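Local coordinates for fimbria adhesin protein (Klebsiella pneumoniae, PDB 3U4K), which binds human collagen V through this N-terminal receptor-binding domain of the fimbrial adhesin MrkD, and so probably attaches the bacterium to host tissue, at residues 30-35 with 162-167; 42-47 with 175-180; 52-57 with 137-142; 110-115 with 129-134. All coordinates share one frame; numbering follows the deposited sequence.

In the fold
The receptor-binding domain is an elongated jelly-roll barrel without helices. From the N terminus, strand 33-36 meets strand 166-170 in interaction 1 and strand 40-43 meets strand 175-178 in interaction 2. Both close loops of nearly 130 residues; they cross along the chain, lie on opposite sides of its centre and have centres about 31 Å apart. Interaction 3 lies within both loops, pairing strands 53-61 and 133-141, and packs against interaction 2. Interaction 4 is the innermost and shortest closure, joining strand 103-111 to the start of strand 133-141; Leu130 of its second segment touches interaction 1. Interactions 3 and 4 belong to one antiparallel sheet, 1 and 2 to two mixed sheets.

Interaction 1 (30-35 with 162-167); sequences NSAYEI and GFTILK
Tyr33 and Leu166 each turn CG away from their own backbone N (chi1 -165° and 179°), which lays the two side chains next to each other on one face of the parallel strand pair. Leu166 CD1 meets the edge of the Tyr33 ring, near its plane, at 3.8 Å from Tyr33 CD1, while the far end of the phenol leads away from Leu166. Met61 and Tyr68, from two other strands, also touch the Tyr33 side chain. On the other face Glu34 and Lys167 run alongside each other. The lysine chain bends at chi3 (63°), carrying NZ to 3.4 Å from Glu34 OE2 in a salt bridge; its side chain also touches Glu158 on the next strand. Backbone bonds set the parallel register: Tyr33 N gives to Ile165 O (2.9 Å), Lys167 N gives to Tyr33 O (2.8 Å), and Ile35 N gives to Lys167 O (3.0 Å). Just before this, Ala32 CB rests on the Ile165 carbonyl, 3.5 Å from its O. Ile165 and Leu166 both face Tyr159, a classic beta bulge on the opposite edge of the same segment. The chemistry is thus divided by face: apolar contact on the Tyr33 side, and on the Glu34 side a charge pair that is probably screened in part by solvent.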
loop_
_atom_site.group_PDB
_atom_site.type_symbol
_atom_site.label_atom_id
_atom_site.label_comp_id
_atom_site.label_asym_id
_atom_site.label_seq_id
_atom_site.Cartn_x
_atom_site.Cartn_y
_atom_site.Cartn_z
ATOM N N ASN A 30 -3.788 17.766 10.572
ATOM C CA ASN A 30 -2.379 17.610 10.237
ATOM C C ASN A 30 -2.192 16.997 8.856
ATOM O O ASN A 30 -3.055 16.251 8.389
ATOM C CB ASN A 30 -1.673 16.763 11.299
ATOM C CG ASN A 30 -0.175 17.006 11.343
ATOM O OD1 ASN A 30 0.587 16.138 11.763
ATOM N ND2 ASN A 30 0.257 18.189 10.906
ATOM N N SER A 31 -1.076 17.320 8.204
ATOM C CA SER A 31 -0.734 16.722 6.907
ATOM C C SER A 31 -0.543 15.215 7.044
ATOM O O SER A 31 -0.145 14.725 8.102
ATOM C CB SER A 31 0.519 17.366 6.313
ATOM O OG SER A 31 1.648 17.106 7.123
ATOM N N ALA A 32 -0.832 14.492 5.969
ATOM C CA ALA A 32 -0.808 13.028 5.968
ATOM C C ALA A 32 0.519 12.418 6.423
ATOM O O ALA A 32 1.582 13.021 6.267
ATOM C CB ALA A 32 -1.187 12.503 4.590
ATOM N N TYR A 33 0.434 11.223 7.001
ATOM C CA TYR A 33 1.608 10.403 7.287
ATOM C C TYR A 33 2.025 9.718 5.991
ATOM O O TYR A 33 1.173 9.230 5.238
ATOM C CB TYR A 33 1.276 9.364 8.358
ATOM C CG TYR A 33 2.476 8.691 8.987
ATOM C CD1 TYR A 33 2.855 7.404 8.610
ATOM C CD2 TYR A 33 3.229 9.338 9.968
ATOM C CE1 TYR A 33 3.953 6.781 9.187
ATOM C CE2 TYR A 33 4.329 8.725 10.550
ATOM C CZ TYR A 33 4.684 7.448 10.158
ATOM O OH TYR A 33 5.771 6.839 10.736
ATOM N N GLU A 34 3.329 9.691 5.726
ATOM C CA GLU A 34 3.846 9.158 4.466
ATOM C C GLU A 34 4.904 8.087 4.640
ATOM O O GLU A 34 5.781 8.193 5.499
ATOM C CB GLU A 34 4.416 10.276 3.602
ATOM C CG GLU A 34 3.377 11.002 2.769
ATOM C CD GLU A 34 3.955 12.205 2.054
ATOM O OE1 GLU A 34 4.664 13.004 2.705
ATOM O OE2 GLU A 34 3.699 12.352 0.839
ATOM N N ILE A 35 4.809 7.054 3.811
ATOM C CA ILE A 35 5.817 6.006 3.757
ATOM C C ILE A 35 6.370 5.938 2.339
ATOM O O ILE A 35 5.618 5.726 1.382
ATOM C CB ILE A 35 5.235 4.630 4.151
ATOM C CG1 ILE A 35 4.683 4.664 5.576
ATOM C CG2 ILE A 35 6.295 3.545 4.031
ATOM C CD1 ILE A 35 3.735 3.531 5.898
ATOM N N GLY A 162 -12.478 10.490 2.911
ATOM C CA GLY A 162 -12.704 11.455 1.838
ATOM C C GLY A 162 -11.527 12.391 1.623
ATOM O O GLY A 162 -11.585 13.280 0.774
ATOM N N PHE A 163 -10.470 12.206 2.411
ATOM C CA PHE A 163 -9.190 12.882 2.196
ATOM C C PHE A 163 -8.042 12.088 2.813
ATOM O O PHE A 163 -8.204 11.463 3.862
ATOM C CB PHE A 163 -9.203 14.329 2.705
ATOM C CG PHE A 163 -9.729 14.492 4.102
ATOM C CD1 PHE A 163 -8.897 14.304 5.202
ATOM C CD2 PHE A 163 -11.051 14.869 4.322
ATOM C CE1 PHE A 163 -9.381 14.467 6.491
ATOM C CE2 PHE A 163 -11.540 15.035 5.608
ATOM C CZ PHE A 163 -10.704 14.833 6.693
ATOM N N THR A 164 -6.887 12.118 2.155
ATOM C CA THR A 164 -5.754 11.279 2.536
ATOM C C THR A 164 -5.108 11.728 3.845
ATOM O O THR A 164 -4.665 12.871 3.971
ATOM C CB THR A 164 -4.689 11.218 1.412
ATOM O OG1 THR A 164 -5.304 10.812 0.183
ATOM C CG2 THR A 164 -3.583 10.227 1.758
ATOM N N ILE A 165 -5.065 10.816 4.810
ATOM C CA ILE A 165 -4.340 11.040 6.063
ATOM C C ILE A 165 -3.186 10.050 6.192
ATOM O O ILE A 165 -2.295 10.220 7.030
ATOM C CB ILE A 165 -5.261 10.975 7.303
ATOM C CG1 ILE A 165 -5.967 9.617 7.400
ATOM C CG2 ILE A 165 -6.276 12.115 7.278
ATOM C CD1 ILE A 165 -6.363 9.230 8.808
ATOM N N LEU A 166 -3.210 9.018 5.353
ATOM C CA LEU A 166 -2.127 8.041 5.286
ATOM C C LEU A 166 -1.829 7.702 3.835
ATOM O O LEU A 166 -2.680 7.160 3.126
ATOM C CB LEU A 166 -2.484 6.779 6.079
ATOM C CG LEU A 166 -1.487 5.615 6.113
ATOM C CD1 LEU A 166 -0.103 6.053 6.581
ATOM C CD2 LEU A 166 -2.026 4.498 6.994
ATOM N N LYS A 167 -0.615 8.027 3.401
ATOM C CA LYS A 167 -0.222 7.847 2.008
ATOM C C LYS A 167 1.087 7.072 1.875
ATOM O O LYS A 167 2.048 7.328 2.602
ATOM C CB LYS A 167 -0.111 9.208 1.314
ATOM C CG LYS A 167 0.149 9.138 -0.184
ATOM C CD LYS A 167 -0.026 10.487 -0.870
ATOM C CE LYS A 167 0.980 11.512 -0.371
ATOM N NZ LYS A 167 1.084 12.691 -1.272
#

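Interaction 2 (42-47 with 175-180); sequences VVVSPD and ITIVSP
Val42 opens the contact with both of its backbone polar groups: its N gives to Thr176 O (2.8 Å) and its O accepts from Val178 N (2.8 Å), so Val42 is held between two residues of the parallel partner strand. Its side chain lies beside that of Ile177 and points the same way. With both torsions of Ile177 turned to the same sense (chi1 -55°, chi2 -58°), CD1 curls back to 3.7 Å from Val42 CB. Val43 projects to the other face, where CG1 meets Pro180 CD at 4.1 Å, the two side chains crossing at about a right angle. Val44 returns to the side of Val42. Its CG2 touches the other branch of Ile177, CG2, at 3.6 Å, and its CB packs on Ser179 CB at the same distance; Ile177 therefore serves two valines with two different methyls. The bond from Val44 N to Val178 O (3.3 Å) is weak. Ser179 OG is taken up by Thr146 O and Gly147 O. Beyond Val44, Ser45 OG accepts from Asp47 N in an ST turn. Ile54 and Ile139 meet the apolar face from the neighbouring sheet. This is a parallel pairing at the edge of a small mixed sheet, uniting an early strand with the final strand of the jelly-roll receptor domain.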
loop_
_atom_site.group_PDB
_atom_site.type_symbol
_atom_site.label_atom_id
_atom_site.label_comp_id
_atom_site.label_asym_id
_atom_site.label_seq_id
_atom_site.Cartn_x
_atom_site.Cartn_y
_atom_site.Cartn_z
ATOM N N VAL A 42 15.653 -6.421 -6.489
ATOM C CA VAL A 42 15.124 -7.748 -6.152
ATOM C C VAL A 42 15.267 -8.725 -7.326
ATOM O O VAL A 42 14.872 -8.410 -8.452
ATOM C CB VAL A 42 13.638 -7.674 -5.717
ATOM C CG1 VAL A 42 13.058 -9.066 -5.491
ATOM C CG2 VAL A 42 13.476 -6.826 -4.463
ATOM N N VAL A 43 15.824 -9.907 -7.051
ATOM C CA VAL A 43 16.024 -10.941 -8.073
ATOM C C VAL A 43 15.054 -12.111 -7.880
ATOM O O VAL A 43 15.075 -12.784 -6.846
ATOM C CB VAL A 43 17.482 -11.460 -8.091
ATOM C CG1 VAL A 43 17.701 -12.409 -9.260
ATOM C CG2 VAL A 43 18.472 -10.304 -8.152
ATOM N N VAL A 44 14.214 -12.349 -8.885
ATOM C CA VAL A 44 13.199 -13.405 -8.826
ATOM C C VAL A 44 13.787 -14.766 -9.197
ATOM O O VAL A 44 14.373 -14.926 -10.267
ATOM C CB VAL A 44 12.007 -13.107 -9.761
ATOM C CG1 VAL A 44 10.874 -14.092 -9.518
ATOM C CG2 VAL A 44 11.512 -11.684 -9.570
ATOM N N SER A 45 13.629 -15.741 -8.305
ATOM C CA SER A 45 14.070 -17.107 -8.572
ATOM C C SER A 45 13.057 -17.839 -9.456
ATOM O O SER A 45 11.847 -17.731 -9.231
ATOM C CB SER A 45 14.279 -17.876 -7.267
ATOM O OG SER A 45 14.400 -19.267 -7.519
ATOM N N PRO A 46 13.549 -18.589 -10.462
ATOM C CA PRO A 46 12.659 -19.359 -11.331
ATOM C C PRO A 46 11.939 -20.485 -10.582
ATOM O O PRO A 46 10.834 -20.871 -10.969
ATOM C CB PRO A 46 13.611 -19.939 -12.387
ATOM C CG PRO A 46 14.833 -19.083 -12.324
ATOM C CD PRO A 46 14.957 -18.709 -10.882
ATOM N N ASP A 47 12.559 -20.983 -9.512
ATOM C CA ASP A 47 12.018 -22.096 -8.724
ATOM C C ASP A 47 10.844 -21.710 -7.832
ATOM O O ASP A 47 10.102 -22.577 -7.366
ATOM C CB ASP A 47 13.119 -22.713 -7.865
ATOM C CG ASP A 47 14.175 -23.396 -8.694
ATOM O OD1 ASP A 47 13.960 -24.562 -9.093
ATOM O OD2 ASP A 47 15.220 -22.764 -8.947
ATOM N N ILE A 175 12.173 0.534 -6.339
ATOM C CA ILE A 175 11.984 -0.910 -6.482
ATOM C C ILE A 175 12.312 -1.364 -7.907
ATOM O O ILE A 175 11.607 -1.018 -8.863
ATOM C CB ILE A 175 10.555 -1.368 -6.111
ATOM C CG1 ILE A 175 10.189 -0.937 -4.686
ATOM C CG2 ILE A 175 10.432 -2.882 -6.260
ATOM C CD1 ILE A 175 8.767 -1.262 -4.278
ATOM N N THR A 176 13.386 -2.139 -8.038
ATOM C CA THR A 176 13.763 -2.738 -9.317
ATOM C C THR A 176 13.643 -4.258 -9.233
ATOM O O THR A 176 14.256 -4.892 -8.371
ATOM C CB THR A 176 15.197 -2.350 -9.737
ATOM O OG1 THR A 176 15.442 -0.975 -9.410
ATOM C CG2 THR A 176 15.391 -2.553 -11.234
ATOM N N ILE A 177 12.838 -4.830 -10.125
ATOM C CA ILE A 177 12.644 -6.277 -10.190
ATOM C C ILE A 177 13.386 -6.850 -11.390
ATOM O O ILE A 177 13.099 -6.495 -12.534
ATOM C CB ILE A 177 11.150 -6.653 -10.282
ATOM C CG1 ILE A 177 10.351 -6.027 -9.131
ATOM C CG2 ILE A 177 10.972 -8.165 -10.331
ATOM C CD1 ILE A 177 10.818 -6.404 -7.741
ATOM N N VAL A 178 14.341 -7.734 -11.114
ATOM C CA VAL A 178 15.165 -8.345 -12.150
ATOM C C VAL A 178 15.052 -9.866 -12.087
ATOM O O VAL A 178 15.680 -10.512 -11.252
ATOM C CB VAL A 178 16.645 -7.906 -12.034
ATOM C CG1 VAL A 178 17.504 -8.592 -13.088
ATOM C CG2 VAL A 178 16.771 -6.393 -12.160
ATOM N N SER A 179 14.230 -10.431 -12.964
ATOM C CA SER A 179 14.159 -11.879 -13.117
ATOM C C SER A 179 14.974 -12.299 -14.338
ATOM O O SER A 179 14.718 -11.817 -15.444
ATOM C CB SER A 179 12.709 -12.354 -13.235
ATOM O OG SER A 179 11.988 -11.590 -14.186
ATOM N N PRO A 180 15.972 -13.186 -14.138
ATOM C CA PRO A 180 16.851 -13.631 -15.225
ATOM C C PRO A 180 16.108 -14.437 -16.293
ATOM O O PRO A 180 15.361 -15.365 -15.971
ATOM C CB PRO A 180 17.896 -14.497 -14.507
ATOM C CG PRO A 180 17.244 -14.923 -13.240
ATOM C CD PRO A 180 16.346 -13.790 -12.845
#

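Interaction 3 (52-57 with 137-142); sequences SVIATK and LDIIKT
Ile54 and Ala55 both face Ile139, forming a classic beta bulge in an otherwise regular antiparallel strand pair of the jelly-roll. The extra residue turns a corner in the first strand, and its side chain becomes a bump that leans over the partner strand, with Ile54 CD1 on the backbone between Ile140 and Lys141, 3.5 Å from Lys141 N. Two side chains flank that methyl, Ile139 through CG2 (3.8 Å from Ile54 CD1) and Lys141 through its CB. On the same face the longer branch of Ile139 reaches over the small Ala55, its CD1 4.2 Å from Ala55 CB. Val42, Met39 and Ile177 cover this apolar side from outside the pair. On the opposite face Val53 CG2 fits against Ile140 CD1 at 3.8 Å. The backbone follows the bulge, with Ile54 N giving to Ile139 O (2.8 Å) and Ile139 N to Ala55 O; Ser52 O accepts from Lys141 N on one flank, and Lys57 and Leu137 exchange a reciprocal pair of bonds on the other. The extended Lys141 chain carries NZ away to Leu48 O and Ser45 O. Thr56 holds OG1 anti to its N (chi1 -173°), beside Asp138; Arg106 NH2 takes Asp138 OD2 in a salt bridge, and Thr56 OG1 donates to Asp138 OD1 at 2.7 Å, nearly along its C-O axis.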
loop_
_atom_site.group_PDB
_atom_site.type_symbol
_atom_site.label_atom_id
_atom_site.label_comp_id
_atom_site.label_asym_id
_atom_site.label_seq_id
_atom_site.Cartn_x
_atom_site.Cartn_y
_atom_site.Cartn_z
ATOM N N SER A 52 3.423 -17.377 -4.439
ATOM C CA SER A 52 4.297 -17.189 -3.278
ATOM C C SER A 52 4.963 -15.806 -3.260
ATOM O O SER A 52 5.008 -15.107 -4.278
ATOM C CB SER A 52 5.344 -18.308 -3.194
ATOM O OG SER A 52 6.349 -18.157 -4.182
ATOM N N VAL A 53 5.468 -15.419 -2.090
ATOM C CA VAL A 53 6.087 -14.106 -1.895
ATOM C C VAL A 53 7.511 -14.079 -2.452
ATOM O O VAL A 53 8.331 -14.943 -2.133
ATOM C CB VAL A 53 6.064 -13.680 -0.401
ATOM C CG1 VAL A 53 7.069 -12.573 -0.110
ATOM C CG2 VAL A 53 4.671 -13.236 0.007
ATOM N N ILE A 54 7.784 -13.087 -3.293
ATOM C CA ILE A 54 9.124 -12.862 -3.824
ATOM C C ILE A 54 9.922 -12.049 -2.818
ATOM O O ILE A 54 11.036 -12.422 -2.445
ATOM C CB ILE A 54 9.089 -12.115 -5.175
ATOM C CG1 ILE A 54 8.175 -12.839 -6.172
ATOM C CG2 ILE A 54 10.497 -11.953 -5.735
ATOM C CD1 ILE A 54 7.786 -12.000 -7.371
ATOM N N ALA A 55 9.339 -10.933 -2.390
ATOM C CA ALA A 55 9.942 -10.064 -1.385
ATOM C C ALA A 55 8.868 -9.319 -0.595
ATOM O O ALA A 55 7.778 -9.049 -1.109
ATOM C CB ALA A 55 10.909 -9.086 -2.033
ATOM N N THR A 56 9.187 -9.000 0.656
ATOM C CA THR A 56 8.273 -8.285 1.539
ATOM C C THR A 56 9.013 -7.207 2.333
ATOM O O THR A 56 10.202 -7.354 2.636
ATOM C CB THR A 56 7.520 -9.256 2.482
ATOM O OG1 THR A 56 6.515 -8.542 3.210
ATOM C CG2 THR A 56 8.469 -9.931 3.468
ATOM N N LYS A 57 8.316 -6.119 2.654
ATOM C CA LYS A 57 8.883 -5.073 3.508
ATOM C C LYS A 57 7.830 -4.449 4.417
ATOM O O LYS A 57 6.698 -4.200 3.994
ATOM C CB LYS A 57 9.581 -3.995 2.680
ATOM C CG LYS A 57 10.667 -3.253 3.440
ATOM C CD LYS A 57 11.522 -2.400 2.514
ATOM C CE LYS A 57 12.949 -2.275 3.026
ATOM N NZ LYS A 57 13.015 -1.778 4.427
ATOM N N LEU A 137 4.138 -4.132 2.444
ATOM C CA LEU A 137 4.079 -4.338 1.001
ATOM C C LEU A 137 4.570 -5.741 0.645
ATOM O O LEU A 137 5.638 -6.172 1.090
ATOM C CB LEU A 137 4.907 -3.274 0.273
ATOM C CG LEU A 137 5.091 -3.380 -1.246
ATOM C CD1 LEU A 137 3.768 -3.276 -1.989
ATOM C CD2 LEU A 137 6.066 -2.329 -1.754
ATOM N N ASP A 138 3.775 -6.450 -0.150
ATOM C CA ASP A 138 4.125 -7.792 -0.605
ATOM C C ASP A 138 4.298 -7.827 -2.114
ATOM O O ASP A 138 3.420 -7.379 -2.857
ATOM C CB ASP A 138 3.053 -8.804 -0.194
ATOM C CG ASP A 138 3.167 -9.232 1.259
ATOM O OD1 ASP A 138 4.225 -8.992 1.882
ATOM O OD2 ASP A 138 2.194 -9.823 1.776
ATOM N N ILE A 139 5.436 -8.353 -2.557
ATOM C CA ILE A 139 5.665 -8.613 -3.976
ATOM C C ILE A 139 5.398 -10.092 -4.263
ATOM O O ILE A 139 6.076 -10.975 -3.729
ATOM C CB ILE A 139 7.081 -8.195 -4.420
ATOM C CG1 ILE A 139 7.295 -6.699 -4.163
ATOM C CG2 ILE A 139 7.287 -8.507 -5.896
ATOM C CD1 ILE A 139 8.741 -6.257 -4.238
ATOM N N ILE A 140 4.395 -10.338 -5.104
ATOM C CA ILE A 140 3.888 -11.681 -5.378
ATOM C C ILE A 140 4.228 -12.108 -6.803
ATOM O O ILE A 140 4.190 -11.288 -7.729
ATOM C CB ILE A 140 2.347 -11.739 -5.198
ATOM C CG1 ILE A 140 1.908 -11.094 -3.869
ATOM C CG2 ILE A 140 1.812 -13.162 -5.357
ATOM C CD1 ILE A 140 2.415 -11.776 -2.613
ATOM N N LYS A 141 4.559 -13.390 -6.969
ATOM C CA LYS A 141 4.743 -13.987 -8.290
ATOM C C LYS A 141 3.385 -14.365 -8.896
ATOM O O LYS A 141 2.745 -15.326 -8.458
ATOM C CB LYS A 141 5.670 -15.202 -8.200
ATOM C CG LYS A 141 6.166 -15.721 -9.543
ATOM C CD LYS A 141 7.346 -16.663 -9.376
ATOM C CE LYS A 141 7.859 -17.167 -10.717
ATOM N NZ LYS A 141 9.143 -17.911 -10.578
ATOM N N THR A 142 2.962 -13.590 -9.898
ATOM C CA THR A 142 1.643 -13.724 -10.536
ATOM C C THR A 142 1.605 -14.851 -11.571
ATOM O O THR A 142 0.622 -15.587 -11.659
ATOM C CB THR A 142 1.217 -12.401 -11.219
ATOM O OG1 THR A 142 1.239 -11.334 -10.265
ATOM C CG2 THR A 142 -0.180 -12.504 -11.836
#

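Interaction 4 (110-115 with 129-134); sequences KGAISM and RLAGST. Unlike the reference sequence in segment 129-134: Ala131 (reference Val).
Lys110 and Thr134 form an antiparallel hydrogen-bonded pair in the six-stranded sheet of the jelly-roll: Lys110 N gives to Thr134 O (2.9 Å) and Thr134 N returns a bond to Lys110 O (2.8 Å). Gly111 and Ser133 still lie side by side, their CA atoms 4.4 Å apart; beyond them the backbones separate. Residues 111-114 turn over toward strand 115-116, with Gly111 N giving to Ser114 OG inside the turn, while 130-132 lead in as loop. Thr134 reinforces the pairing with its side chain. Its OG1 sits between the backbone N and the carbonyl carbon (chi1 63°), close enough to give a second bond to Lys110 O (3.2 Å), tilted 26° from the carbonyl plane; one oxygen thus takes two donors from a single residue. The Lys110 chain leads away from the partner strand. Where the backbones separate, methyl groups make the contact: Ala131 CB meets both Ala112 CB and Ile113 CD1, each at 3.8 Å, at the protein surface. Asp63 OD1 holds Gly132 N from another loop. Arg109 reaches the same corner, binding Ala131 O through NH2 and Ser133 OG through NE, and Ser133 OG itself donates to Ala131 O at 3.2 Å.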
loop_
_atom_site.group_PDB
_atom_site.type_symbol
_atom_site.label_atom_id
_atom_site.label_comp_id
_atom_site.label_asym_id
_atom_site.label_seq_id
_atom_site.Cartn_x
_atom_site.Cartn_y
_atom_site.Cartn_z
ATOM N N LYS A 110 -1.461 -3.704 9.689
ATOM C CA LYS A 110 -1.709 -4.540 10.858
ATOM C C LYS A 110 -1.439 -3.779 12.154
ATOM O O LYS A 110 -0.409 -3.124 12.299
ATOM C CB LYS A 110 -0.876 -5.824 10.796
ATOM C CG LYS A 110 -1.416 -6.951 11.659
ATOM C CD LYS A 110 -0.859 -8.300 11.230
ATOM C CE LYS A 110 -1.469 -9.443 12.035
ATOM N NZ LYS A 110 -1.023 -9.437 13.459
ATOM N N GLY A 111 -2.377 -3.877 13.089
ATOM C CA GLY A 111 -2.287 -3.191 14.375
ATOM C C GLY A 111 -3.648 -3.182 15.036
ATOM O O GLY A 111 -4.356 -4.191 15.016
ATOM N N ALA A 112 -4.019 -2.043 15.612
ATOM C CA ALA A 112 -5.342 -1.879 16.213
ATOM C C ALA A 112 -6.435 -1.962 15.143
ATOM O O ALA A 112 -7.414 -2.688 15.311
ATOM C CB ALA A 112 -5.424 -0.567 16.978
ATOM N N ILE A 113 -6.254 -1.221 14.048
ATOM C CA ILE A 113 -7.098 -1.362 12.854
ATOM C C ILE A 113 -6.297 -2.104 11.779
ATOM O O ILE A 113 -5.254 -1.626 11.325
ATOM C CB ILE A 113 -7.617 -0.002 12.321
ATOM C CG1 ILE A 113 -8.558 0.663 13.331
ATOM C CG2 ILE A 113 -8.356 -0.174 11.001
ATOM C CD1 ILE A 113 -7.899 1.701 14.212
ATOM N N SER A 114 -6.790 -3.277 11.388
ATOM C CA SER A 114 -6.072 -4.147 10.464
ATOM C C SER A 114 -6.877 -4.411 9.202
ATOM O O SER A 114 -8.038 -4.815 9.280
ATOM C CB SER A 114 -5.718 -5.469 11.149
ATOM O OG SER A 114 -4.924 -5.238 12.302
HETATM N N MSE A 115 -6.261 -4.177 8.044
HETATM C CA MSE A 115 -6.930 -4.399 6.758
HETATM C C MSE A 115 -5.970 -4.618 5.609
HETATM O O MSE A 115 -4.849 -4.095 5.595
HETATM C CB MSE A 115 -7.903 -3.251 6.454
HETATM C CG MSE A 115 -7.217 -1.994 5.920
HETATM SE SE MSE A 115 -8.243 -0.380 6.402
HETATM C CE MSE A 115 -6.835 0.478 7.488
ATOM N N ARG A 129 -7.113 10.028 15.717
ATOM C CA ARG A 129 -5.688 9.725 15.617
ATOM C C ARG A 129 -5.468 8.545 14.677
ATOM O O ARG A 129 -6.409 7.808 14.358
ATOM C CB ARG A 129 -5.108 9.369 16.990
ATOM C CG ARG A 129 -5.140 10.481 18.025
ATOM C CD ARG A 129 -4.455 10.064 19.322
ATOM N NE ARG A 129 -5.139 8.966 20.013
ATOM C CZ ARG A 129 -4.710 7.702 20.056
ATOM N NH1 ARG A 129 -3.582 7.342 19.448
ATOM N NH2 ARG A 129 -5.414 6.794 20.719
ATOM N N LEU A 130 -4.222 8.375 14.234
ATOM C CA LEU A 130 -3.812 7.160 13.539
ATOM C C LEU A 130 -3.239 6.177 14.541
ATOM O O LEU A 130 -2.283 6.491 15.258
ATOM C CB LEU A 130 -2.794 7.455 12.439
ATOM C CG LEU A 130 -3.353 7.765 11.049
ATOM C CD1 LEU A 130 -2.231 8.215 10.127
ATOM C CD2 LEU A 130 -4.089 6.568 10.461
ATOM N N ALA A 131 -3.849 4.996 14.589
ATOM C CA ALA A 131 -3.443 3.933 15.501
ATOM C C ALA A 131 -2.096 3.375 15.080
ATOM O O ALA A 131 -1.920 2.975 13.928
ATOM C CB ALA A 131 -4.488 2.829 15.523
ATOM N N GLY A 132 -1.146 3.369 16.014
ATOM C CA GLY A 132 0.163 2.761 15.789
ATOM C C GLY A 132 0.002 1.402 15.140
ATOM O O GLY A 132 -0.764 0.557 15.620
ATOM N N SER A 133 0.703 1.202 14.028
ATOM C CA SER A 133 0.550 -0.014 13.236
ATOM C C SER A 133 1.769 -0.305 12.366
ATOM O O SER A 133 2.729 0.472 12.332
ATOM C CB SER A 133 -0.705 0.081 12.360
ATOM O OG SER A 133 -0.686 1.259 11.573
ATOM N N THR A 134 1.721 -1.444 11.683
ATOM C CA THR A 134 2.699 -1.798 10.665
ATOM C C THR A 134 2.043 -1.684 9.300
ATOM O O THR A 134 0.881 -2.055 9.138
ATOM C CB THR A 134 3.221 -3.243 10.830
ATOM O OG1 THR A 134 2.143 -4.177 10.657
ATOM C CG2 THR A 134 3.874 -3.443 12.196
#